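Local coordinates for protein porin B (Pseudomonas putida, PDB 4GEY) that forms an outer-membrane beta-barrel channel that probably takes up sugars such as glucose, at residues S311-F316 against Y329-L334; L367-S372 against P380-L385; E211-N216 against S228-A233; G75-L80 against D88-L93; K24-D29 against T401-V406. The protein carries 2 engineered substitutions. One frame throughout, in Å; residues are numbered along the deposited sequence.

Interaction 1 (S311-F316 against Y329-L334)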
# COMPACT_ATOMS: atom_id res chain seq x y z
N SER A 311 12.18 -11.41 -12.27
CA SER A 311 12.30 -11.01 -10.88
C SER A 311 11.23 -11.72 -10.04
O SER A 311 10.07 -11.77 -10.45
CB SER A 311 12.13 -9.50 -10.72
OG SER A 311 13.31 -8.80 -11.05
N LEU A 312 11.63 -12.25 -8.89
CA LEU A 312 10.68 -12.87 -7.97
C LEU A 312 10.40 -11.93 -6.82
O LEU A 312 11.23 -11.09 -6.49
CB LEU A 312 11.23 -14.19 -7.42
CG LEU A 312 11.61 -15.25 -8.44
CD1 LEU A 312 11.88 -16.59 -7.76
CD2 LEU A 312 10.54 -15.37 -9.52
N PHE A 313 9.24 -12.07 -6.19
CA PHE A 313 8.96 -11.28 -4.99
C PHE A 313 8.07 -12.02 -4.02
O PHE A 313 7.30 -12.90 -4.42
CB PHE A 313 8.36 -9.90 -5.33
CG PHE A 313 6.99 -9.95 -5.99
CD1 PHE A 313 5.84 -10.11 -5.23
CD2 PHE A 313 6.86 -9.80 -7.36
CE1 PHE A 313 4.59 -10.14 -5.82
CE2 PHE A 313 5.60 -9.82 -7.96
CZ PHE A 313 4.47 -9.99 -7.19
N ALA A 314 8.18 -11.64 -2.75
CA ALA A 314 7.35 -12.21 -1.69
C ALA A 314 7.17 -11.24 -0.53
O ALA A 314 8.05 -10.44 -0.23
CB ALA A 314 7.93 -13.51 -1.19
N ASN A 315 6.01 -11.32 0.10
CA ASN A 315 5.69 -10.54 1.28
C ASN A 315 5.01 -11.46 2.29
O ASN A 315 4.18 -12.30 1.93
CB ASN A 315 4.75 -9.39 0.93
CG ASN A 315 5.46 -8.19 0.34
OD1 ASN A 315 5.85 -7.26 1.06
ND2 ASN A 315 5.61 -8.18 -0.98
N PHE A 316 5.37 -11.30 3.55
CA PHE A 316 4.74 -12.03 4.64
C PHE A 316 4.47 -11.02 5.74
O PHE A 316 5.20 -10.05 5.93
CB PHE A 316 5.65 -13.15 5.17
CG PHE A 316 6.09 -14.12 4.12
CD1 PHE A 316 7.25 -13.90 3.38
CD2 PHE A 316 5.35 -15.26 3.86
CE1 PHE A 316 7.65 -14.80 2.40
CE2 PHE A 316 5.75 -16.17 2.88
CZ PHE A 316 6.90 -15.94 2.15
N TYR A 329 -0.61 -12.75 6.73
CA TYR A 329 -0.79 -12.63 5.28
C TYR A 329 0.45 -13.06 4.52
O TYR A 329 1.57 -12.85 4.98
CB TYR A 329 -1.18 -11.20 4.93
CG TYR A 329 -0.63 -10.64 3.64
CD1 TYR A 329 0.61 -10.01 3.61
CD2 TYR A 329 -1.37 -10.69 2.47
CE1 TYR A 329 1.10 -9.47 2.43
CE2 TYR A 329 -0.89 -10.14 1.29
CZ TYR A 329 0.34 -9.53 1.27
OH TYR A 329 0.84 -9.00 0.09
N GLN A 330 0.26 -13.68 3.37
CA GLN A 330 1.39 -14.09 2.55
C GLN A 330 1.15 -13.65 1.13
O GLN A 330 0.00 -13.50 0.69
CB GLN A 330 1.59 -15.61 2.58
CG GLN A 330 1.86 -16.17 3.96
CD GLN A 330 0.60 -16.29 4.79
OE1 GLN A 330 -0.45 -16.68 4.28
NE2 GLN A 330 0.68 -15.92 6.06
N GLN A 331 2.23 -13.44 0.40
CA GLN A 331 2.11 -13.09 -0.99
C GLN A 331 3.36 -13.51 -1.73
O GLN A 331 4.47 -13.30 -1.27
CB GLN A 331 1.85 -11.60 -1.11
CG GLN A 331 1.95 -11.02 -2.50
CD GLN A 331 2.96 -9.91 -2.53
OE1 GLN A 331 4.15 -10.15 -2.37
NE2 GLN A 331 2.49 -8.67 -2.70
N VAL A 332 3.15 -14.12 -2.89
CA VAL A 332 4.23 -14.58 -3.73
C VAL A 332 3.91 -14.15 -5.17
O VAL A 332 2.74 -14.12 -5.56
CB VAL A 332 4.38 -16.11 -3.61
CG1 VAL A 332 4.84 -16.72 -4.89
CG2 VAL A 332 5.37 -16.43 -2.51
N GLY A 333 4.92 -13.78 -5.94
CA GLY A 333 4.67 -13.42 -7.33
C GLY A 333 5.94 -13.26 -8.13
O GLY A 333 7.05 -13.50 -7.63
N LEU A 334 5.79 -12.87 -9.39
CA LEU A 334 6.96 -12.62 -10.25
C LEU A 334 6.68 -11.51 -11.23
O LEU A 334 5.53 -11.20 -11.50
CB LEU A 334 7.38 -13.89 -11.00
CG LEU A 334 6.34 -14.62 -11.87
CD1 LEU A 334 6.14 -13.96 -13.23
CD2 LEU A 334 6.75 -16.07 -12.04

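Interaction 2 (L367-S372 against P380-L385)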
# COMPACT_ATOMS: atom_id res chain seq x y z
N LEU A 367 -20.98 -16.90 17.39
CA LEU A 367 -21.70 -16.58 18.61
C LEU A 367 -22.86 -15.61 18.39
O LEU A 367 -23.96 -15.84 18.88
CB LEU A 367 -20.73 -15.99 19.62
CG LEU A 367 -20.57 -16.76 20.92
CD1 LEU A 367 -20.65 -18.26 20.66
CD2 LEU A 367 -19.23 -16.38 21.54
N LEU A 368 -22.58 -14.52 17.66
CA LEU A 368 -23.60 -13.54 17.30
C LEU A 368 -24.80 -14.21 16.62
O LEU A 368 -25.96 -13.95 16.98
CB LEU A 368 -23.02 -12.49 16.35
CG LEU A 368 -22.59 -11.09 16.81
CD1 LEU A 368 -22.47 -11.00 18.31
CD2 LEU A 368 -21.28 -10.68 16.15
N ASN A 369 -24.51 -15.08 15.66
CA ASN A 369 -25.56 -15.74 14.90
C ASN A 369 -26.35 -16.69 15.78
O ASN A 369 -27.57 -16.82 15.64
CB ASN A 369 -24.99 -16.50 13.71
CG ASN A 369 -24.38 -15.57 12.66
OD1 ASN A 369 -24.82 -14.44 12.49
ND2 ASN A 369 -23.36 -16.06 11.96
N ALA A 370 -25.64 -17.35 16.69
CA ALA A 370 -26.23 -18.27 17.64
C ALA A 370 -27.18 -17.54 18.58
O ALA A 370 -28.25 -18.04 18.93
CB ALA A 370 -25.13 -18.94 18.43
N GLN A 371 -26.79 -16.34 18.99
CA GLN A 371 -27.58 -15.58 19.94
C GLN A 371 -28.71 -14.80 19.28
O GLN A 371 -29.71 -14.53 19.92
CB GLN A 371 -26.69 -14.69 20.78
CG GLN A 371 -25.58 -15.46 21.50
CD GLN A 371 -26.09 -16.63 22.36
OE1 GLN A 371 -25.80 -17.80 22.09
NE2 GLN A 371 -26.84 -16.30 23.40
N SER A 372 -28.57 -14.45 18.01
CA SER A 372 -29.68 -13.79 17.32
C SER A 372 -30.67 -14.81 16.78
O SER A 372 -31.77 -14.46 16.40
CB SER A 372 -29.19 -12.91 16.18
OG SER A 372 -28.69 -13.70 15.12
N PRO A 380 -30.21 -10.76 5.97
CA PRO A 380 -29.47 -9.53 6.23
C PRO A 380 -28.90 -9.41 7.65
O PRO A 380 -27.84 -8.83 7.83
CB PRO A 380 -30.52 -8.45 6.01
CG PRO A 380 -31.38 -9.02 4.95
CD PRO A 380 -31.48 -10.49 5.27
N GLY A 381 -29.60 -9.97 8.63
CA GLY A 381 -29.14 -9.93 10.00
C GLY A 381 -28.07 -10.97 10.32
O GLY A 381 -27.51 -10.96 11.42
N PHE A 382 -27.80 -11.86 9.37
CA PHE A 382 -26.79 -12.88 9.60
C PHE A 382 -25.45 -12.20 9.42
O PHE A 382 -25.31 -11.32 8.57
CB PHE A 382 -26.96 -14.05 8.62
CG PHE A 382 -25.92 -15.15 8.76
CD1 PHE A 382 -26.13 -16.21 9.65
CD2 PHE A 382 -24.76 -15.14 7.98
CE1 PHE A 382 -25.17 -17.24 9.78
CE2 PHE A 382 -23.81 -16.16 8.10
CZ PHE A 382 -24.01 -17.21 9.01
N VAL A 383 -24.47 -12.61 10.22
CA VAL A 383 -23.15 -12.02 10.20
C VAL A 383 -22.12 -12.99 9.62
O VAL A 383 -21.75 -13.96 10.27
CB VAL A 383 -22.75 -11.59 11.62
CG1 VAL A 383 -21.29 -11.09 11.68
CG2 VAL A 383 -23.73 -10.54 12.12
N PRO A 384 -21.67 -12.72 8.39
CA PRO A 384 -20.80 -13.63 7.63
C PRO A 384 -19.56 -14.08 8.38
O PRO A 384 -18.98 -13.30 9.13
CB PRO A 384 -20.40 -12.80 6.41
CG PRO A 384 -21.62 -11.93 6.18
CD PRO A 384 -22.11 -11.57 7.58
N LEU A 385 -19.20 -15.35 8.19
CA LEU A 385 -18.04 -15.95 8.82
C LEU A 385 -16.83 -15.66 7.95
O LEU A 385 -16.73 -16.14 6.82
CB LEU A 385 -18.23 -17.46 8.99
CG LEU A 385 -19.39 -17.99 9.85
CD1 LEU A 385 -19.13 -19.42 10.25
CD2 LEU A 385 -19.62 -17.14 11.10
O HOH W 1 -26.69 -12.79 13.59

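Interaction 3 (E211-N216 against S228-A233)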
# COMPACT_ATOMS: atom_id res chain seq x y z
N GLU A 211 3.12 9.87 14.60
CA GLU A 211 1.89 10.25 15.25
C GLU A 211 0.81 9.32 14.72
O GLU A 211 0.72 9.10 13.52
CB GLU A 211 1.55 11.70 14.90
CG GLU A 211 0.08 12.02 14.95
CD GLU A 211 -0.25 13.30 14.23
OE1 GLU A 211 0.43 13.60 13.22
OE2 GLU A 211 -1.18 14.00 14.69
N GLN A 212 0.02 8.74 15.62
CA GLN A 212 -1.05 7.85 15.23
C GLN A 212 -2.37 8.51 15.65
O GLN A 212 -2.67 8.65 16.84
CB GLN A 212 -0.81 6.43 15.81
CG GLN A 212 -1.97 5.73 16.49
CD GLN A 212 -3.16 5.48 15.58
OE1 GLN A 212 -3.05 5.58 14.35
NE2 GLN A 212 -4.31 5.16 16.18
N ASN A 213 -3.12 8.95 14.64
CA ASN A 213 -4.22 9.90 14.84
C ASN A 213 -5.32 9.68 13.81
O ASN A 213 -5.29 10.29 12.74
CB ASN A 213 -3.67 11.32 14.70
CG ASN A 213 -4.72 12.41 14.95
OD1 ASN A 213 -5.93 12.14 15.05
ND2 ASN A 213 -4.26 13.65 15.04
N PRO A 214 -6.31 8.83 14.14
CA PRO A 214 -7.41 8.42 13.25
C PRO A 214 -8.16 9.58 12.61
O PRO A 214 -8.73 9.40 11.53
CB PRO A 214 -8.36 7.68 14.19
CG PRO A 214 -7.50 7.19 15.28
CD PRO A 214 -6.41 8.21 15.47
N SER A 215 -8.16 10.75 13.24
CA SER A 215 -8.83 11.90 12.66
C SER A 215 -8.19 12.34 11.33
O SER A 215 -8.83 13.03 10.53
CB SER A 215 -8.89 13.07 13.66
OG SER A 215 -7.73 13.87 13.57
N ASN A 216 -6.95 11.94 11.09
CA ASN A 216 -6.32 12.14 9.78
C ASN A 216 -7.11 11.49 8.65
O ASN A 216 -7.00 11.90 7.50
CB ASN A 216 -4.89 11.62 9.76
CG ASN A 216 -3.88 12.68 10.15
OD1 ASN A 216 -3.88 13.79 9.60
ND2 ASN A 216 -3.02 12.35 11.11
N SER A 228 -4.21 17.31 17.35
CA SER A 228 -5.43 16.92 18.08
C SER A 228 -6.01 15.60 17.58
O SER A 228 -6.01 15.32 16.38
CB SER A 228 -6.50 18.02 18.00
OG SER A 228 -7.23 17.94 16.79
N GLY A 229 -6.53 14.80 18.51
CA GLY A 229 -7.03 13.48 18.19
C GLY A 229 -5.99 12.36 18.18
O GLY A 229 -6.33 11.21 17.94
N THR A 230 -4.72 12.69 18.42
CA THR A 230 -3.66 11.69 18.57
C THR A 230 -4.00 10.65 19.65
O THR A 230 -4.33 11.01 20.80
CB THR A 230 -2.32 12.36 18.92
OG1 THR A 230 -1.85 13.10 17.79
CG2 THR A 230 -1.27 11.32 19.29
N LYS A 231 -3.91 9.37 19.29
CA LYS A 231 -4.25 8.30 20.22
C LYS A 231 -3.00 7.62 20.79
O LYS A 231 -3.08 6.87 21.76
CB LYS A 231 -5.19 7.27 19.57
CG LYS A 231 -6.58 7.81 19.16
CD LYS A 231 -7.29 8.47 20.35
CE LYS A 231 -8.65 9.04 19.96
NZ LYS A 231 -9.23 9.93 21.03
N GLY A 232 -1.86 7.93 20.21
CA GLY A 232 -0.62 7.26 20.53
C GLY A 232 0.38 7.40 19.39
O GLY A 232 0.29 8.31 18.58
N ALA A 233 1.34 6.48 19.33
CA ALA A 233 2.43 6.56 18.38
C ALA A 233 2.64 5.20 17.75
O ALA A 233 2.46 4.18 18.42
CB ALA A 233 3.71 7.01 19.10

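Interaction 4 (G75-L80 against D88-L93)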
# COMPACT_ATOMS: atom_id res chain seq x y z
N GLY A 75 4.03 17.51 -6.91
CA GLY A 75 5.20 17.41 -6.05
C GLY A 75 6.24 18.49 -6.23
O GLY A 75 6.41 19.05 -7.32
N ALA A 76 6.94 18.79 -5.15
CA ALA A 76 8.06 19.73 -5.22
C ALA A 76 9.23 19.19 -4.41
O ALA A 76 9.14 19.01 -3.19
CB ALA A 76 7.64 21.09 -4.71
N HIS A 77 10.33 18.92 -5.10
CA HIS A 77 11.50 18.27 -4.51
C HIS A 77 12.65 19.26 -4.49
O HIS A 77 13.17 19.65 -5.53
CB HIS A 77 11.88 17.07 -5.35
CG HIS A 77 12.75 16.08 -4.64
ND1 HIS A 77 12.90 16.07 -3.27
CD2 HIS A 77 13.51 15.06 -5.11
CE1 HIS A 77 13.72 15.09 -2.93
NE2 HIS A 77 14.10 14.46 -4.03
N LEU A 78 13.08 19.65 -3.29
CA LEU A 78 14.09 20.69 -3.19
C LEU A 78 15.44 20.19 -2.71
O LEU A 78 15.56 19.54 -1.66
CB LEU A 78 13.59 21.84 -2.31
CG LEU A 78 12.70 22.90 -2.97
CD1 LEU A 78 11.48 22.30 -3.67
CD2 LEU A 78 12.28 23.93 -1.92
N ASP A 79 16.46 20.48 -3.50
CA ASP A 79 17.84 20.25 -3.11
C ASP A 79 18.26 21.44 -2.23
O ASP A 79 18.68 22.48 -2.75
CB ASP A 79 18.71 20.16 -4.37
CG ASP A 79 20.14 19.74 -4.08
OD1 ASP A 79 20.73 20.23 -3.09
OD2 ASP A 79 20.69 18.93 -4.85
N LEU A 80 18.13 21.29 -0.92
CA LEU A 80 18.40 22.41 -0.01
C LEU A 80 19.88 22.78 0.09
O LEU A 80 20.24 23.80 0.70
CB LEU A 80 17.83 22.15 1.38
CG LEU A 80 16.31 22.06 1.52
CD1 LEU A 80 15.95 21.87 2.98
CD2 LEU A 80 15.65 23.29 0.94
N ASP A 88 23.93 18.04 2.28
CA ASP A 88 22.83 17.15 1.88
C ASP A 88 21.57 17.25 2.71
O ASP A 88 21.35 16.48 3.64
CB ASP A 88 23.24 15.68 1.66
CG ASP A 88 24.58 15.34 2.23
OD1 ASP A 88 24.95 15.93 3.26
OD2 ASP A 88 25.25 14.47 1.65
N ALA A 89 20.77 18.24 2.37
CA ALA A 89 19.44 18.39 2.92
C ALA A 89 18.47 18.37 1.74
O ALA A 89 18.84 18.72 0.63
CB ALA A 89 19.34 19.71 3.67
N GLU A 90 17.25 17.93 2.00
CA GLU A 90 16.22 17.83 0.98
C GLU A 90 14.89 18.21 1.60
O GLU A 90 14.62 17.86 2.75
CB GLU A 90 16.09 16.40 0.45
CG GLU A 90 17.38 15.76 -0.01
CD GLU A 90 17.20 14.32 -0.43
OE1 GLU A 90 16.04 13.92 -0.69
OE2 GLU A 90 18.21 13.59 -0.50
N PHE A 91 14.06 18.92 0.84
CA PHE A 91 12.68 19.16 1.23
C PHE A 91 11.76 18.56 0.19
O PHE A 91 12.05 18.61 -1.01
CB PHE A 91 12.38 20.65 1.39
CG PHE A 91 10.94 20.95 1.73
CD1 PHE A 91 10.49 20.88 3.04
CD2 PHE A 91 10.04 21.30 0.73
CE1 PHE A 91 9.17 21.15 3.35
CE2 PHE A 91 8.73 21.58 1.03
CZ PHE A 91 8.29 21.50 2.35
N LYS A 92 10.65 18.00 0.63
CA LYS A 92 9.68 17.45 -0.31
C LYS A 92 8.26 17.85 0.04
O LYS A 92 7.80 17.64 1.15
CB LYS A 92 9.80 15.94 -0.38
CG LYS A 92 8.79 15.31 -1.29
CD LYS A 92 8.96 15.78 -2.72
CE LYS A 92 7.93 15.13 -3.63
NZ LYS A 92 8.06 13.65 -3.61
N LEU A 93 7.56 18.43 -0.93
CA LEU A 93 6.15 18.73 -0.77
C LEU A 93 5.34 17.92 -1.78
O LEU A 93 5.63 17.94 -2.98
CB LEU A 93 5.90 20.24 -0.91
CG LEU A 93 4.46 20.76 -0.99
CD1 LEU A 93 3.54 20.09 0.02
CD2 LEU A 93 4.41 22.27 -0.84

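Interaction 5 (K24-D29 against T401-V406)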
# COMPACT_ATOMS: atom_id res chain seq x y z
N LYS A 24 10.83 11.90 -19.94
CA LYS A 24 10.10 11.31 -18.82
C LYS A 24 8.96 12.22 -18.36
O LYS A 24 8.24 11.91 -17.41
CB LYS A 24 11.04 10.95 -17.66
CG LYS A 24 11.74 12.12 -16.97
CD LYS A 24 12.40 11.62 -15.69
CE LYS A 24 13.19 12.69 -14.96
NZ LYS A 24 13.85 12.14 -13.73
N TRP A 25 8.80 13.34 -19.05
CA TRP A 25 7.66 14.22 -18.84
C TRP A 25 6.84 14.45 -20.12
O TRP A 25 7.37 14.76 -21.20
CB TRP A 25 8.10 15.57 -18.29
CG TRP A 25 9.21 15.52 -17.31
CD1 TRP A 25 9.17 15.00 -16.05
CD2 TRP A 25 10.53 16.04 -17.49
NE1 TRP A 25 10.39 15.15 -15.44
CE2 TRP A 25 11.24 15.78 -16.30
CE3 TRP A 25 11.18 16.69 -18.54
CZ2 TRP A 25 12.58 16.17 -16.14
CZ3 TRP A 25 12.50 17.07 -18.38
CH2 TRP A 25 13.19 16.80 -17.18
N MSE A 26 5.53 14.33 -20.01
CA MSE A 26 4.67 14.53 -21.16
C MSE A 26 4.77 15.94 -21.71
O MSE A 26 4.69 16.13 -22.93
CB MSE A 26 3.23 14.22 -20.78
CG MSE A 26 2.30 14.21 -21.96
SE MSE A 26 0.48 13.98 -21.34
CE MSE A 26 -0.11 15.84 -21.40
N THR A 27 4.96 16.91 -20.83
CA THR A 27 5.02 18.31 -21.26
C THR A 27 6.46 18.73 -21.57
O THR A 27 6.72 19.89 -21.90
CB THR A 27 4.40 19.25 -20.20
OG1 THR A 27 5.09 19.11 -18.95
CG2 THR A 27 2.94 18.90 -20.00
N GLY A 28 7.37 17.77 -21.45
CA GLY A 28 8.78 17.98 -21.76
C GLY A 28 9.52 18.90 -20.81
O GLY A 28 9.14 19.05 -19.65
N ASP A 29 10.59 19.51 -21.32
CA ASP A 29 11.44 20.39 -20.53
C ASP A 29 11.08 21.87 -20.60
O ASP A 29 11.85 22.72 -20.16
CB ASP A 29 12.92 20.20 -20.89
CG ASP A 29 13.21 20.45 -22.36
OD1 ASP A 29 12.55 21.31 -22.98
OD2 ASP A 29 14.10 19.77 -22.90
N THR A 401 5.48 5.36 -23.70
CA THR A 401 6.60 6.29 -23.69
C THR A 401 7.32 6.20 -22.36
O THR A 401 6.98 5.35 -21.53
CB THR A 401 6.15 7.75 -23.91
OG1 THR A 401 5.28 8.16 -22.84
CG2 THR A 401 5.43 7.89 -25.25
N ASN A 402 8.30 7.06 -22.14
CA ASN A 402 8.93 7.15 -20.83
C ASN A 402 8.06 7.93 -19.86
O ASN A 402 8.38 8.02 -18.67
CB ASN A 402 10.32 7.79 -20.93
CG ASN A 402 11.37 6.80 -21.40
OD1 ASN A 402 11.24 5.59 -21.21
ND2 ASN A 402 12.44 7.32 -22.02
N TRP A 403 6.97 8.49 -20.36
CA TRP A 403 6.03 9.23 -19.52
C TRP A 403 4.66 8.57 -19.47
O TRP A 403 3.74 9.09 -18.85
CB TRP A 403 5.92 10.69 -19.98
CG TRP A 403 5.61 10.89 -21.45
CD1 TRP A 403 6.50 11.15 -22.45
CD2 TRP A 403 4.31 10.86 -22.08
NE1 TRP A 403 5.85 11.26 -23.66
CE2 TRP A 403 4.50 11.09 -23.46
CE3 TRP A 403 3.02 10.63 -21.60
CZ2 TRP A 403 3.44 11.11 -24.37
CZ3 TRP A 403 1.96 10.66 -22.51
CH2 TRP A 403 2.18 10.90 -23.88
N LEU A 404 4.53 7.41 -20.11
CA LEU A 404 3.23 6.74 -20.17
C LEU A 404 3.38 5.22 -20.18
O LEU A 404 4.04 4.65 -21.05
CB LEU A 404 2.46 7.18 -21.42
CG LEU A 404 0.92 7.11 -21.44
CD1 LEU A 404 0.40 6.56 -22.76
CD2 LEU A 404 0.31 6.36 -20.28
N THR A 405 2.75 4.57 -19.20
CA THR A 405 2.66 3.11 -19.17
C THR A 405 1.20 2.71 -19.02
O THR A 405 0.45 3.28 -18.22
CB THR A 405 3.49 2.49 -18.00
OG1 THR A 405 4.84 2.96 -18.06
CG2 THR A 405 3.48 0.96 -18.09
N VAL A 406 0.79 1.70 -19.77
CA VAL A 406 -0.58 1.25 -19.79
C VAL A 406 -0.56 -0.23 -19.48
O VAL A 406 0.06 -1.00 -20.22
CB VAL A 406 -1.19 1.50 -21.21
CG1 VAL A 406 -2.45 0.71 -21.43
CG2 VAL A 406 -1.44 2.98 -21.43

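Interaction 1 (S311-F316 against Y329-L334)
F313 holds CG between its backbone N and carbonyl carbon (chi1 65°), which swings the ring across to the next strand and lays one face over G333; Q331, with CG anti to the backbone N (chi1 169°) and a bend at chi2, brings its amide alongside that of N315. G333 CA stands 3.7 Å from the centroid of the F313 ring, close to the normal, a CH-pi contact from a glycine, where a CB would run into the ring. N315 ND2 gives a nearly straight hydrogen bond to Q331 OE1 at 2.8 Å. The two amides stand at 88° to each other: OE1 lies in the plane of the N315 amide, while ND2 comes in tilted from the plane of the Q331 carbonyl. The same OE1 meets the F313 ring in its plane, 3.3 Å from CD1. This is a hairpin of the porin barrel, strands 309-319 and 326-337 running antiparallel, with F313-G333 and N315-Q331 as hydrogen-bonded pairs; F313 N reaches G333 O at 3.0 Å. Q331 NE2 and Y329 OH both bond to A169 O, and F161 meets the F313 ring edge-to-face. On the other face of the hairpin, where a detergent molecule touches L312, CD2 of that leucine packs 3.8 Å from L334 CB. Further along, Q330 CG comes to the edge of the F316 ring, 3.6 Å from CD2, while Q330 OE1 bonds to R354.

Interaction 2 (L367-S372 against P380-L385)
The amide of N369 lies flat over one face of the F382 ring, the two planes only 14° apart, with ND2 over the face, offset toward the rim near CE1, and CG of the amide 3.5 Å from F382 CD1. The edge of that amide is given over to the backbone of V383. This is an amide-aromatic stack, with the same amide paired to the N-H and C=O of V383, by which the last turns of helix 359-372 hold the loop that leads on to strand 388-399. V383 N donates to N369 OD1 at 2.9 Å, in the carbonyl plane and on a lone pair. In return N369 ND2 donates to V383 O at 3.1 Å, nearly straight and within its own amide plane, though tilted from the carbonyl plane of V383. Two bonds at the edge and a ring on the face leave the amide little freedom to turn. Apolar contact beside this pairing is looser: L368 CD2 is 4.5 Å from V383 CG1, while V383 and L385 also touch A365 earlier in the helix. A water completes the junction. It takes a hydrogen bond from S372 OG, gives one to G381 O, and gives another to N369 OD1 at 2.7 Å, so OD1 serves both water and V383 N.

Interaction 3 (E211-N216 against S228-A233)
Backbone bonds come first: Q212 N donates to G232 O at 3.0 Å, and K231 N donates to Q212 O at 2.8 Å, almost head-on to the carbonyl. Because K231 and G232 both face Q212, the pairing is a classic beta bulge, placed where strands 203-212 and 232-245 of the barrel part into the loop that joins them. Side-chain hydrogen bonds converge on N213. With CG anti to the backbone N (chi1 -177°), its amide is carried to the loop chain opposite, where ND2 donates to S228 O at 2.8 Å, coming from above the carbonyl plane. A second, very straight bond (174°) runs from ND2 to E211 OE2, in the plane of the amide but out of that of the carboxylate. N213 OD1 takes two donors from one face of its plane, S215 OG at 2.9 Å and S215 N at 3.2 Å; the latter closes an Asx turn. E211 OE1 is bonded to W191 N, and T230 OG1 to G227 O. Apolar contact is slight: P214 CD rests 3.7 Å from K231 CG, the two side chains crossing at about a right angle. G229 passes close to N213 OD1, where a CB would collide with the amide oxygen; its positive phi of 86° also suits glycine. With two acceptors on its ND2 and two donors on its OD1, the buried amide of N213 is well satisfied and fixed in rotation, and the carboxylate of E211, met by an N-H at each oxygen, probably stays ionised.

Interaction 4 (G75-L80 against D88-L93)
The strand parts 75-79 and 89-93 run antiparallel, 170° apart and 4.7 Å between axes, with A76-L93 and L78-F91 as hydrogen-bonded pairs; L78 N points almost straight at F91 O, 2.7 Å away. H77, D79, E90 and K92 share one face, where H77 meets E90 and K92. K92 bends at chi2 and again at chi4, which folds its aliphatic part back over the partner strand: CD comes within 3.3 Å of A76 O, and the chain crosses H77 at about a right angle. NZ is carried on to Q133 of the next strand, to which it hydrogen-bonds. Were K92 cut back to alanine, Q133 OE1 would probably lose this donor and the strand beside A76 its aliphatic cover. E90, extended beyond CG, puts OE1 at the edge of the H77 ring, 3.4 Å from CE1, with ring and carboxylate 70° apart; its link to K137 is long and weak. The pair is a hairpin of the porin barrel whose turn contains the short helix 80-83. D79 is the N-cap of that helix, its OD1 taking K82 N. L80 N still reaches A89 O at 3.1 Å, but from above the carbonyl plane, as the strand gives way to the helix. The L80 side chain turns back on the partner strand, CB lying 3.7 Å from A89 CB and CD1 4.1 Å from F91 CB, with I136 also touching it. Along the apolar face L78 CB and F91 CB approach to 4.1 Å, and F91 goes on to touch M134 of strand 129-140.

Interaction 5 (K24-D29 against T401-V406)
W403 presents one face of its indole to M26, a selenomethionine, and the opposite face to T401 of its own turn. The M26 chain runs obliquely over the ring: CG sits 3.6 Å from the centroid of the six-membered ring and only 12° off its normal, a CH-pi contact. Further out SE lies 4.5 Å from the same centroid, oblique to it, in a Met-aromatic contact. M26 has CG anti to the backbone N (chi1 -172°), which sends the chain out across the ring. Nearer the backbone, W403 CB packs 3.7 Å from K24 O, and K24 CA lies 3.7 Å from N402 O. T401 OG1 accepts from W403 N, an ST turn that leads into strand 404-414. With an alanine in place of W403, M26 would probably lose the surface it lies on and S20 O the indole N-H it now accepts. No hydrogen bond joins the two segments directly; K24, M26 and W403 each bond to S435 of the C-terminal strand 425-435. The contact itself rests largely on dispersion between the M26 chain and indole, selenium standing where native methionine has sulfur; directional bonds come from that strand and from S20 to E22 just ahead of K24.

In the fold
Interaction 5 comes first along the chain and closes last: it brings the N-terminal stretch 24-29 against 401-406, beside the C-terminal strand, so the other four contacts all fall within its long loop. Those four follow in series, none crossing another. Interaction 4 closes the hairpin of strands 66-79 and 89-100, interaction 3 the loop between strands 203-212 and 232-245, and interaction 1 the hairpin of strands 309-319 and 326-337. Interaction 2 then ties helix 359-372 to the loop before strand 388-399. Interactions 1 and 3 lie on opposite sides of the chain's centre, as do 2 and 4, the farthest apart, with centres about 53 Å from each other.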